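Local coordinates for putative Ribokinase II (Escherichia coli O6, PDB 3IQ0), which binds ATP and magnesium and probably phosphorylates a sugar such as ribose, as a ribokinase-like member of the pfkB carbohydrate kinase family, at residues B[132-137]-B[151-156]; B[200-205]-B[211-216]; B[68-73]-B[78-83]. One frame throughout, in Å; residues are numbered along the deposited sequence.

In the fold
From the N terminus, contact 3 comes first: helix 64-75 turns back through residues 78-83 to enter strand 83-86, the outermost strand on that side of the large mixed sheet within this chain. Contact 1 follows, within the beta-alpha-beta unit of strand 131-137, helix 144-159 and strand 163-167, near the middle of that sheet. Contact 2 closes last, where the loop after strand 193-194 folds against helix 210-220 ahead of strand 224-228. The three lie in series, none nested in or crossing another. Contacts 2 and 3 sit on opposite sides of the chain's centre, their centres about 35 Å apart, while contact 1 lies about 22 Å from the former and about 18 Å from the latter, centre to centre.

Contact 1: B[132-137]-B[151-156]; sequences THFHIM and KKAVTI
In the beta-alpha-beta unit formed by strand 131-137, helix 144-159 and strand 163-167, the helix returns over the strand through Phe134 and Ile136 on one side, Ala153 and Val154 on the other. The far end of the Phe134 ring does the touching: CZ stands 3.5 Å from Ala153 CB, and CE2 is a little farther from the same methyl. With Phe134 CG anti to the backbone N (chi1 -167°), the ring extends to the helix and brings CZ to the alanine. Val154 CG2 comes up obliquely to the ring, more loosely, 4.2 Å from Phe134 CD2.

That same CG2 also takes the tip of Ile136, whose CD1 approaches to 3.4 Å from Val154 CG2, tight for two methyl groups; the two side chains cross at about a right angle. The strand and helix segments run nearly antiparallel, at 159°, with axes 9.5 Å apart, as expected for the helix of a right-handed crossover in this Rossmann-like ribokinase fold. Side chains alternate along the strand: Phe134 and Ile136 point to the helix, whereas the intervening His135 stacks its ring with Phe43 of helix 39-49. Neighbouring strands close in around Phe134, with Phe7 and Ile9 on one strand and Ile164 on the other. At the helix's outer surface, Thr155 OG1 and Thr155 N both donate to Lys151 O, from opposite faces of its carbonyl plane.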
loop_
_atom_site.group_PDB
_atom_site.type_symbol
_atom_site.label_atom_id
_atom_site.label_comp_id
_atom_site.label_asym_id
_atom_site.label_seq_id
_atom_site.Cartn_x
_atom_site.Cartn_y
_atom_site.Cartn_z
ATOM N N THR B 132 -17.247 6.468 28.520
ATOM C CA THR B 132 -18.272 5.660 29.171
ATOM C C THR B 132 -18.760 4.549 28.241
ATOM O O THR B 132 -19.459 3.627 28.667
ATOM C CB THR B 132 -19.484 6.531 29.553
ATOM O OG1 THR B 132 -20.013 7.142 28.369
ATOM C CG2 THR B 132 -19.082 7.623 30.541
ATOM N N HIS B 133 -18.419 4.668 26.962
ATOM C CA HIS B 133 -18.811 3.682 25.969
ATOM C C HIS B 133 -17.659 3.449 25.009
ATOM O O HIS B 133 -17.163 4.380 24.379
ATOM C CB HIS B 133 -20.042 4.153 25.189
ATOM C CG HIS B 133 -21.319 4.075 25.970
ATOM N ND1 HIS B 133 -21.539 4.809 27.115
ATOM C CD2 HIS B 133 -22.444 3.352 25.763
ATOM C CE1 HIS B 133 -22.748 4.544 27.580
ATOM N NE2 HIS B 133 -23.317 3.662 26.778
ATOM N N PHE B 134 -17.228 2.198 24.914
ATOM C CA PHE B 134 -16.130 1.839 24.035
ATOM C C PHE B 134 -16.640 0.811 23.045
ATOM O O PHE B 134 -17.215 -0.212 23.434
ATOM C CB PHE B 134 -14.972 1.251 24.843
ATOM C CG PHE B 134 -13.696 1.129 24.068
ATOM C CD1 PHE B 134 -12.953 2.257 23.748
ATOM C CD2 PHE B 134 -13.229 -0.117 23.663
ATOM C CE1 PHE B 134 -11.763 2.150 23.038
ATOM C CE2 PHE B 134 -12.037 -0.237 22.950
ATOM C CZ PHE B 134 -11.303 0.898 22.638
ATOM N N HIS B 135 -16.426 1.089 21.764
ATOM C CA HIS B 135 -16.887 0.197 20.714
ATOM C C HIS B 135 -15.740 -0.516 20.010
ATOM O O HIS B 135 -14.747 0.098 19.625
ATOM C CB HIS B 135 -17.700 0.974 19.690
ATOM C CG HIS B 135 -18.224 0.121 18.582
ATOM N ND1 HIS B 135 -19.313 -0.706 18.736
ATOM C CD2 HIS B 135 -17.766 -0.083 17.325
ATOM C CE1 HIS B 135 -19.504 -1.385 17.617
ATOM N NE2 HIS B 135 -18.580 -1.026 16.747
ATOM N N ILE B 136 -15.897 -1.823 19.841
ATOM C CA ILE B 136 -14.877 -2.638 19.199
ATOM C C ILE B 136 -15.359 -3.254 17.889
ATOM O O ILE B 136 -16.457 -3.796 17.819
ATOM C CB ILE B 136 -14.418 -3.778 20.139
ATOM C CG1 ILE B 136 -13.708 -3.185 21.355
ATOM C CG2 ILE B 136 -13.473 -4.715 19.409
ATOM C CD1 ILE B 136 -13.493 -4.190 22.471
HETATM N N MSE B 137 -14.527 -3.145 16.857
HETATM C CA MSE B 137 -14.808 -3.717 15.542
HETATM C C MSE B 137 -13.964 -4.992 15.446
HETATM O O MSE B 137 -12.742 -4.937 15.571
HETATM C CB MSE B 137 -14.378 -2.759 14.425
HETATM C CG MSE B 137 -15.271 -1.556 14.235
HETATM SE SE MSE B 137 -17.001 -2.116 13.603
HETATM C CE MSE B 137 -17.833 -0.372 13.463
ATOM N N LYS B 151 -7.474 -5.033 24.413
ATOM C CA LYS B 151 -7.657 -5.566 25.763
ATOM C C LYS B 151 -7.358 -4.504 26.822
ATOM O O LYS B 151 -8.088 -4.377 27.802
ATOM C CB LYS B 151 -6.764 -6.792 25.985
ATOM C CG LYS B 151 -7.232 -8.036 25.240
ATOM C CD LYS B 151 -6.406 -9.266 25.598
ATOM C CE LYS B 151 -6.984 -10.515 24.946
ATOM N NZ LYS B 151 -6.244 -11.765 25.308
ATOM N N LYS B 152 -6.289 -3.739 26.613
ATOM C CA LYS B 152 -5.896 -2.687 27.546
ATOM C C LYS B 152 -6.981 -1.615 27.630
ATOM O O LYS B 152 -7.427 -1.252 28.718
ATOM C CB LYS B 152 -4.580 -2.047 27.093
ATOM C CG LYS B 152 -4.117 -0.884 27.958
ATOM C CD LYS B 152 -2.852 -0.235 27.403
ATOM C CE LYS B 152 -2.536 1.077 28.123
ATOM N NZ LYS B 152 -1.296 1.756 27.628
ATOM N N ALA B 153 -7.397 -1.113 26.472
ATOM C CA ALA B 153 -8.428 -0.086 26.401
ATOM C C ALA B 153 -9.701 -0.568 27.091
ATOM O O ALA B 153 -10.326 0.174 27.843
ATOM C CB ALA B 153 -8.716 0.260 24.939
ATOM N N VAL B 154 -10.077 -1.819 26.842
ATOM C CA VAL B 154 -11.275 -2.377 27.453
ATOM C C VAL B 154 -11.183 -2.433 28.976
ATOM O O VAL B 154 -12.151 -2.134 29.672
ATOM C CB VAL B 154 -11.565 -3.787 26.922
ATOM C CG1 VAL B 154 -12.685 -4.420 27.722
ATOM C CG2 VAL B 154 -11.965 -3.713 25.467
ATOM N N THR B 155 -10.023 -2.824 29.491
ATOM C CA THR B 155 -9.828 -2.906 30.934
ATOM C C THR B 155 -9.976 -1.518 31.537
ATOM O O THR B 155 -10.618 -1.341 32.574
ATOM C CB THR B 155 -8.428 -3.449 31.279
ATOM O OG1 THR B 155 -8.285 -4.772 30.747
ATOM C CG2 THR B 155 -8.226 -3.488 32.787
ATOM N N ILE B 156 -9.376 -0.535 30.875
ATOM C CA ILE B 156 -9.435 0.847 31.329
ATOM C C ILE B 156 -10.870 1.353 31.401
ATOM O O ILE B 156 -11.279 1.927 32.405
ATOM C CB ILE B 156 -8.638 1.768 30.385
ATOM C CG1 ILE B 156 -7.148 1.440 30.486
ATOM C CG2 ILE B 156 -8.910 3.227 30.721
ATOM C CD1 ILE B 156 -6.266 2.337 29.658
#

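Contact 2: B[200-205]-B[211-216]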
loop_
_atom_site.group_PDB
_atom_site.type_symbol
_atom_site.label_atom_id
_atom_site.label_comp_id
_atom_site.label_asym_id
_atom_site.label_seq_id
_atom_site.Cartn_x
_atom_site.Cartn_y
_atom_site.Cartn_z
ATOM N N GLU B 200 -23.172 -13.475 10.815
ATOM C CA GLU B 200 -22.091 -13.554 11.796
ATOM C C GLU B 200 -22.597 -14.008 13.165
ATOM O O GLU B 200 -21.811 -14.193 14.085
ATOM C CB GLU B 200 -21.410 -12.185 11.950
ATOM C CG GLU B 200 -20.999 -11.520 10.653
ATOM C CD GLU B 200 -20.451 -10.113 10.863
ATOM O OE1 GLU B 200 -21.034 -9.362 11.678
ATOM O OE2 GLU B 200 -19.442 -9.761 10.212
ATOM N N VAL B 201 -23.907 -14.183 13.292
ATOM C CA VAL B 201 -24.520 -14.590 14.557
ATOM C C VAL B 201 -24.000 -15.889 15.172
ATOM O O VAL B 201 -23.802 -15.971 16.385
ATOM C CB VAL B 201 -26.053 -14.719 14.411
ATOM C CG1 VAL B 201 -26.649 -15.310 15.675
ATOM C CG2 VAL B 201 -26.662 -13.357 14.143
ATOM N N LEU B 202 -23.781 -16.901 14.342
ATOM C CA LEU B 202 -23.314 -18.189 14.839
ATOM C C LEU B 202 -21.795 -18.306 14.964
ATOM O O LEU B 202 -21.296 -19.197 15.646
ATOM C CB LEU B 202 -23.842 -19.308 13.935
ATOM C CG LEU B 202 -25.356 -19.347 13.704
ATOM C CD1 LEU B 202 -25.678 -20.367 12.626
ATOM C CD2 LEU B 202 -26.079 -19.689 14.999
ATOM N N LEU B 203 -21.064 -17.400 14.326
ATOM C CA LEU B 203 -19.604 -17.447 14.354
ATOM C C LEU B 203 -18.987 -17.698 15.724
ATOM O O LEU B 203 -18.298 -18.697 15.919
ATOM C CB LEU B 203 -19.018 -16.160 13.761
ATOM C CG LEU B 203 -19.461 -15.774 12.341
ATOM C CD1 LEU B 203 -18.647 -14.587 11.869
ATOM C CD2 LEU B 203 -19.286 -16.941 11.384
ATOM N N LEU B 204 -19.229 -16.799 16.673
ATOM C CA LEU B 204 -18.668 -16.931 18.012
ATOM C C LEU B 204 -19.571 -17.716 18.958
ATOM O O LEU B 204 -19.408 -17.652 20.174
ATOM C CB LEU B 204 -18.409 -15.545 18.607
ATOM C CG LEU B 204 -17.488 -14.622 17.804
ATOM C CD1 LEU B 204 -17.388 -13.258 18.482
ATOM C CD2 LEU B 204 -16.121 -15.262 17.676
ATOM N N SER B 205 -20.519 -18.457 18.397
ATOM C CA SER B 205 -21.451 -19.238 19.196
ATOM C C SER B 205 -21.213 -20.735 19.037
ATOM O O SER B 205 -20.774 -21.195 17.983
ATOM C CB SER B 205 -22.888 -18.906 18.790
ATOM O OG SER B 205 -23.829 -19.655 19.541
ATOM N N GLU B 211 -31.648 -18.534 17.222
ATOM C CA GLU B 211 -32.400 -18.442 18.468
ATOM C C GLU B 211 -31.522 -18.877 19.633
ATOM O O GLU B 211 -31.365 -18.149 20.611
ATOM C CB GLU B 211 -33.653 -19.327 18.417
ATOM C CG GLU B 211 -34.637 -18.994 17.303
ATOM C CD GLU B 211 -34.071 -19.260 15.919
ATOM O OE1 GLU B 211 -33.539 -20.368 15.699
ATOM O OE2 GLU B 211 -34.162 -18.363 15.051
ATOM N N ARG B 212 -30.945 -20.069 19.518
ATOM C CA ARG B 212 -30.084 -20.611 20.562
ATOM C C ARG B 212 -28.848 -19.753 20.789
ATOM O O ARG B 212 -28.513 -19.420 21.928
ATOM C CB ARG B 212 -29.655 -22.034 20.200
ATOM C CG ARG B 212 -30.783 -23.052 20.265
ATOM C CD ARG B 212 -31.204 -23.295 21.699
ATOM N NE ARG B 212 -30.163 -23.978 22.467
ATOM C CZ ARG B 212 -29.814 -25.249 22.290
ATOM N NH1 ARG B 212 -30.420 -25.983 21.367
ATOM N NH2 ARG B 212 -28.859 -25.790 23.038
ATOM N N ALA B 213 -28.169 -19.406 19.701
ATOM C CA ALA B 213 -26.960 -18.594 19.772
ATOM C C ALA B 213 -27.189 -17.317 20.568
ATOM O O ALA B 213 -26.436 -17.009 21.489
ATOM C CB ALA B 213 -26.493 -18.248 18.369
ATOM N N ILE B 214 -28.236 -16.586 20.200
ATOM C CA ILE B 214 -28.590 -15.333 20.855
ATOM C C ILE B 214 -28.990 -15.537 22.314
ATOM O O ILE B 214 -28.623 -14.742 23.181
ATOM C CB ILE B 214 -29.751 -14.645 20.108
ATOM C CG1 ILE B 214 -29.334 -14.351 18.669
ATOM C CG2 ILE B 214 -30.150 -13.362 20.829
ATOM C CD1 ILE B 214 -30.439 -13.785 17.813
ATOM N N ALA B 215 -29.745 -16.600 22.583
ATOM C CA ALA B 215 -30.168 -16.884 23.950
ATOM C C ALA B 215 -28.929 -17.189 24.784
ATOM O O ALA B 215 -28.916 -16.982 25.997
ATOM C CB ALA B 215 -31.125 -18.068 23.971
ATOM N N GLY B 216 -27.879 -17.659 24.114
ATOM C CA GLY B 216 -26.645 -17.980 24.804
ATOM C C GLY B 216 -25.850 -16.743 25.173
ATOM O O GLY B 216 -25.296 -16.660 26.268
#
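Ser205 reaches across to Ala213 with its whole short side chain. Its CB lies 3.7 Å from Ala213 CB, and the chain then runs on to OG, which sits anti to the backbone N (chi1 180°). There OG rests against the alanine, 3.2 Å from Ala213 CB and 3.3 Å from Ala213 CA. These are contacts of an oxygen with carbon; the polar need of the hydroxyl is met by a hydrogen bond with the backbone N of His207, in the short link between the two segments.

Ala213 is the helix residue around which the loop gathers. Leu202 brings one branch to it, CD2 standing 3.7 Å from Ala213 CB, and Val201 CG1 comes to 4.0 Å from the same methyl. The loop takes this shape through a type I beta turn from Leu202 to Ser205, closed by a bond from Ser205 N to Leu202 O, just ahead of helix 210-220. In the alpha/beta fold of the ribokinase family, this is the passage from strand 193-194 to the helix that precedes strand 224-228.

One residue farther along the helix, Ile214 meets the loop through CG1, the methylene of its longer branch, which lies 4.1 Å from Val201 CG1, the same methyl that touches Ala213. The valine and isoleucine side chains meet at a slant, and both also reach Val227 of strand 224-228, so the sheet completes this apolar cluster. Val201 also touches Pro196, and its side chain lies about 9 Å from the bound ATP. Leu204, in the same turn, packs on helix 178-189 against Leu184, His185 and Leu188.

Contact 3: B[68-73]-B[78-83]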
loop_
_atom_site.group_PDB
_atom_site.type_symbol
_atom_site.label_atom_id
_atom_site.label_comp_id
_atom_site.label_asym_id
_atom_site.label_seq_id
_atom_site.Cartn_x
_atom_site.Cartn_y
_atom_site.Cartn_z
ATOM N N ILE B 68 -5.848 13.029 5.107
ATOM C CA ILE B 68 -7.235 13.157 4.683
ATOM C C ILE B 68 -8.185 12.557 5.720
ATOM O O ILE B 68 -9.282 13.072 5.933
ATOM C CB ILE B 68 -7.479 12.516 3.296
ATOM C CG1 ILE B 68 -8.844 12.957 2.771
ATOM C CG2 ILE B 68 -7.396 10.997 3.385
ATOM C CD1 ILE B 68 -9.152 12.489 1.382
ATOM N N ASN B 69 -7.766 11.480 6.379
ATOM C CA ASN B 69 -8.608 10.874 7.404
ATOM C C ASN B 69 -8.655 11.753 8.650
ATOM O O ASN B 69 -9.727 11.987 9.206
ATOM C CB ASN B 69 -8.106 9.479 7.765
ATOM C CG ASN B 69 -8.449 8.451 6.707
ATOM O OD1 ASN B 69 -9.611 8.065 6.551
ATOM N ND2 ASN B 69 -7.444 8.013 5.964
ATOM N N ILE B 70 -7.499 12.255 9.082
ATOM C CA ILE B 70 -7.458 13.113 10.260
ATOM C C ILE B 70 -8.260 14.393 10.047
ATOM O O ILE B 70 -8.960 14.843 10.952
ATOM C CB ILE B 70 -6.012 13.494 10.650
ATOM C CG1 ILE B 70 -5.298 12.277 11.240
ATOM C CG2 ILE B 70 -6.026 14.628 11.674
ATOM C CD1 ILE B 70 -3.833 12.512 11.555
ATOM N N HIS B 71 -8.159 14.973 8.853
ATOM C CA HIS B 71 -8.879 16.201 8.527
ATOM C C HIS B 71 -10.392 15.998 8.524
ATOM O O HIS B 71 -11.142 16.804 9.085
ATOM C CB HIS B 71 -8.443 16.725 7.154
ATOM C CG HIS B 71 -7.027 17.212 7.108
ATOM N ND1 HIS B 71 -6.385 17.510 5.927
ATOM C CD2 HIS B 71 -6.134 17.451 8.096
ATOM C CE1 HIS B 71 -5.152 17.913 6.188
ATOM N NE2 HIS B 71 -4.975 17.885 7.496
ATOM N N ARG B 72 -10.837 14.925 7.880
ATOM C CA ARG B 72 -12.261 14.610 7.799
ATOM C C ARG B 72 -12.850 14.384 9.190
ATOM O O ARG B 72 -13.861 14.977 9.543
ATOM C CB ARG B 72 -12.483 13.361 6.939
ATOM C CG ARG B 72 -13.859 12.727 7.118
ATOM C CD ARG B 72 -14.971 13.643 6.632
ATOM N NE ARG B 72 -15.282 13.402 5.229
ATOM C CZ ARG B 72 -16.233 12.576 4.803
ATOM N NH1 ARG B 72 -16.985 11.909 5.669
ATOM N NH2 ARG B 72 -16.421 12.402 3.502
ATOM N N LEU B 73 -12.221 13.511 9.969
ATOM C CA LEU B 73 -12.693 13.211 11.319
ATOM C C LEU B 73 -12.691 14.441 12.224
ATOM O O LEU B 73 -13.646 14.676 12.964
ATOM C CB LEU B 73 -11.829 12.102 11.932
ATOM C CG LEU B 73 -12.340 10.649 11.888
ATOM C CD1 LEU B 73 -13.436 10.475 10.870
ATOM C CD2 LEU B 73 -11.186 9.723 11.613
ATOM N N VAL B 78 -14.834 14.865 15.579
ATOM C CA VAL B 78 -14.227 13.770 16.336
ATOM C C VAL B 78 -12.960 14.204 17.063
ATOM O O VAL B 78 -12.202 15.033 16.566
ATOM C CB VAL B 78 -13.853 12.581 15.423
ATOM C CG1 VAL B 78 -13.244 11.469 16.258
ATOM C CG2 VAL B 78 -15.080 12.082 14.686
ATOM N N ASP B 79 -12.750 13.653 18.254
ATOM C CA ASP B 79 -11.552 13.947 19.031
ATOM C C ASP B 79 -10.491 13.042 18.403
ATOM O O ASP B 79 -10.562 11.816 18.530
ATOM C CB ASP B 79 -11.762 13.566 20.500
ATOM C CG ASP B 79 -10.520 13.791 21.351
ATOM O OD1 ASP B 79 -9.432 14.041 20.789
ATOM O OD2 ASP B 79 -10.635 13.708 22.591
ATOM N N ILE B 80 -9.515 13.630 17.722
ATOM C CA ILE B 80 -8.499 12.813 17.066
ATOM C C ILE B 80 -7.137 12.757 17.745
ATOM O O ILE B 80 -6.149 12.372 17.122
ATOM C CB ILE B 80 -8.312 13.250 15.588
ATOM C CG1 ILE B 80 -8.011 14.751 15.496
ATOM C CG2 ILE B 80 -9.579 12.936 14.793
ATOM C CD1 ILE B 80 -6.646 15.143 16.005
ATOM N N ARG B 81 -7.082 13.122 19.022
ATOM C CA ARG B 81 -5.816 13.100 19.746
ATOM C C ARG B 81 -5.255 11.688 19.862
ATOM O O ARG B 81 -4.045 11.503 20.013
ATOM C CB ARG B 81 -5.988 13.707 21.140
ATOM C CG ARG B 81 -6.370 15.175 21.129
ATOM C CD ARG B 81 -6.389 15.723 22.539
ATOM N NE ARG B 81 -7.184 14.873 23.414
ATOM C CZ ARG B 81 -8.355 15.217 23.935
ATOM N NH1 ARG B 81 -8.878 16.410 23.678
ATOM N NH2 ARG B 81 -9.009 14.358 24.708
ATOM N N GLY B 82 -6.138 10.695 19.793
ATOM C CA GLY B 82 -5.709 9.311 19.887
ATOM C C GLY B 82 -5.192 8.760 18.570
ATOM O O GLY B 82 -4.884 7.572 18.459
ATOM N N ILE B 83 -5.103 9.617 17.563
ATOM C CA ILE B 83 -4.608 9.184 16.268
ATOM C C ILE B 83 -3.115 9.482 16.174
ATOM O O ILE B 83 -2.716 10.631 15.988
ATOM C CB ILE B 83 -5.346 9.894 15.108
ATOM C CG1 ILE B 83 -6.831 9.497 15.108
ATOM C CG2 ILE B 83 -4.702 9.511 13.776
ATOM C CD1 ILE B 83 -7.645 10.102 13.964
#
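Leu73 and Val78 hold the close end of this contact, where the chain turns back from helix 64-75. Val78 N donates to Leu73 O over 2.9 Å, with an N-H...O angle of 151°. Beside this bond the two side chains lie next to each other and point the same way, Leu73 CB being 4.1 Å from Val78 CB. Leu73 CB also bears on Ile80 CG2, 3.7 Å away. Ile80 CG1 sits between the backbone N and the carbonyl carbon (chi1 54°), which leaves CG2 anti to the carbonyl carbon, where it meets the leucine. Farther out, Leu73 CD2 is 4.3 Å from Ile83 CD1, a more relaxed touch.

Ile70, one turn back on the helix, meets the other end of the return segment. Its CG1 and CD1 both lie 3.8 Å from Ile83 CG2, the two side chains sliding past each other in opposite directions. Towards Ile80 the fit is slacker, Ile70 CG2 to Ile80 CG1 being 4.3 Å; these two residues are partly exposed, whereas Leu73, Val78 and Ile83 are buried. The segment is the helix-to-strand return of an alpha/beta unit, leading into strand 83-86. Ile83 rests on Ile56 and Val60 of the adjacent strand 54-61, and Val78 packs on Ile44 and Thr48 of helix 39-49.

The solvent side is built from polar groups. Asp79 points away from the helix and its OD1 accepts from Arg81 N in an Asx turn, the bond nearly straight at 169°. The guanidinium of Arg81 folds back so that OD1 sits over its centre, while Arg81 NH2 pairs by charge with Asp79 OD2 at 2.7 Å. On the helix's outer face, His71 packs against Asp26 of the second subunit.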